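PDB 2VPZ: thiosulfate reductase from Thermus thermophilus, which probably reduces sulfur compounds such as polysulfide or thiosulfate, using a molybdenum centre held by two pterin guanine dinucleotides and an iron-sulfur cluster. Local coordinates for residues G408-R413 and Y723-I728. Numbering follows the deposited sequence.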
# COMPACT_ATOMS: atom_id res chain seq x y z
N GLY A 408 26.69 47.08 32.42
CA GLY A 408 25.89 46.81 33.58
C GLY A 408 24.50 46.27 33.31
O GLY A 408 23.71 46.04 34.24
N LYS A 409 24.18 45.96 32.06
CA LYS A 409 22.82 45.55 31.74
C LYS A 409 22.25 44.16 32.08
O LYS A 409 21.04 43.99 32.27
CB LYS A 409 22.52 45.96 30.28
CG LYS A 409 22.44 47.49 30.06
CD LYS A 409 22.58 47.88 28.58
CE LYS A 409 23.43 49.16 28.38
NZ LYS A 409 23.72 49.47 26.93
N PHE A 410 23.13 43.17 32.17
CA PHE A 410 22.79 41.78 32.50
C PHE A 410 23.98 41.19 33.30
O PHE A 410 25.04 41.82 33.36
CB PHE A 410 22.49 41.00 31.22
CG PHE A 410 23.45 41.25 30.08
CD1 PHE A 410 24.60 40.47 29.93
CD2 PHE A 410 23.22 42.28 29.16
CE1 PHE A 410 25.50 40.70 28.87
CE2 PHE A 410 24.12 42.53 28.09
CZ PHE A 410 25.26 41.74 27.95
N PHE A 411 23.84 39.99 33.88
CA PHE A 411 24.89 39.35 34.70
C PHE A 411 26.15 38.85 33.98
O PHE A 411 27.29 39.20 34.35
CB PHE A 411 24.32 38.19 35.54
CG PHE A 411 25.34 37.52 36.46
CD1 PHE A 411 25.48 37.93 37.78
CD2 PHE A 411 26.17 36.48 35.98
CE1 PHE A 411 26.42 37.33 38.64
CE2 PHE A 411 27.12 35.86 36.84
CZ PHE A 411 27.24 36.30 38.17
N ALA A 412 25.94 38.02 32.97
CA ALA A 412 27.01 37.44 32.13
C ALA A 412 27.93 38.50 31.49
O ALA A 412 27.57 39.68 31.39
CB ALA A 412 26.42 36.48 31.06
N ARG A 413 29.09 38.04 31.03
CA ARG A 413 30.16 38.84 30.45
C ARG A 413 30.30 38.96 28.90
O ARG A 413 31.17 39.68 28.40
CB ARG A 413 31.50 38.32 31.04
CG ARG A 413 31.86 36.84 30.70
CD ARG A 413 30.61 35.86 30.52
NE ARG A 413 29.93 35.45 31.78
CZ ARG A 413 29.49 34.22 32.09
NH1 ARG A 413 29.64 33.19 31.27
NH2 ARG A 413 28.90 34.01 33.28
N TYR A 723 11.38 43.27 22.55
CA TYR A 723 12.07 42.02 22.96
C TYR A 723 12.27 41.99 24.50
O TYR A 723 12.40 43.05 25.10
CB TYR A 723 13.43 41.86 22.27
CG TYR A 723 14.45 42.93 22.56
CD1 TYR A 723 15.32 42.83 23.66
CD2 TYR A 723 14.56 44.06 21.74
CE1 TYR A 723 16.28 43.83 23.93
CE2 TYR A 723 15.51 45.07 21.99
CZ TYR A 723 16.37 44.95 23.09
OH TYR A 723 17.31 45.94 23.34
N LYS A 724 12.26 40.81 25.13
CA LYS A 724 12.49 40.72 26.59
C LYS A 724 13.96 40.32 26.84
O LYS A 724 14.36 39.19 26.54
CB LYS A 724 11.53 39.72 27.29
CG LYS A 724 11.45 39.86 28.86
CD LYS A 724 10.11 39.38 29.47
CE LYS A 724 9.12 40.55 29.65
NZ LYS A 724 7.68 40.16 29.35
N LEU A 725 14.75 41.27 27.36
CA LEU A 725 16.18 41.09 27.70
C LEU A 725 16.39 39.95 28.72
O LEU A 725 15.77 39.95 29.78
CB LEU A 725 16.81 42.37 28.32
CG LEU A 725 18.16 42.95 27.83
CD1 LEU A 725 18.84 43.84 28.92
CD2 LEU A 725 19.12 41.81 27.43
N ASP A 726 17.24 38.96 28.40
CA ASP A 726 17.55 37.93 29.38
C ASP A 726 18.51 38.65 30.36
O ASP A 726 19.58 39.15 29.96
CB ASP A 726 18.27 36.71 28.73
CG ASP A 726 18.59 35.57 29.75
OD1 ASP A 726 18.33 35.74 30.96
OD2 ASP A 726 19.10 34.51 29.31
N PRO A 727 18.15 38.74 31.66
CA PRO A 727 19.00 39.40 32.67
C PRO A 727 20.30 38.63 33.08
O PRO A 727 21.14 39.16 33.80
CB PRO A 727 18.06 39.65 33.85
CG PRO A 727 17.07 38.48 33.77
CD PRO A 727 16.96 38.16 32.28
N ILE A 728 20.42 37.38 32.63
CA ILE A 728 21.53 36.46 32.92
C ILE A 728 22.61 36.29 31.79
O ILE A 728 23.82 36.36 32.05
CB ILE A 728 21.02 34.99 33.30
CG1 ILE A 728 20.34 34.93 34.67
CG2 ILE A 728 22.19 33.99 33.23
CD1 ILE A 728 20.29 33.50 35.29
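F411 N donates to P727 O over 2.8 Å, a fairly straight bond (160° at the hydrogen) that reaches the oxygen 32° off the carbonyl plane. One residue on, A412 N is hydrogen-bonded to I728 O, although that oxygen sits too close to its surroundings for its exact place to be trusted. P727 O lies within an Asx turn, closed by I728 N donating to D726 OD1 at 3.1 Å, and I728 O follows directly after it. That N-H arrives from above the carboxylate plane, while OD2 hydrogen-bonds with S729 OG and T341 OG1. Aspartate suits the site because its short carboxylate can reach forward to the N-H two residues on, and P727, with no N-H to satisfy, fits the corner between.

A loop of the molybdopterin oxidoreductase region here meets the end of strand 724-725 and the loop that follows it, in the dinucleotide-binding region, some 310 residues away. Around the bonds, carbon side chains lie against backbone carbonyls. F410 CB is 3.4 Å from P727 O and 3.7 Å from D726 O; chi1 of 44° carries the ring onward from there to A416, leaving F410 CD2 a loose 4.5 Å from L725 CD2. L725 CD1 rests 4.0 Å from K409 O. Farther out, the long phenyl group of F411 reaches helix 594-600, small A412 fits beside V179, and branched, buried I728 fills in against V179 and W183 of helix 168-184.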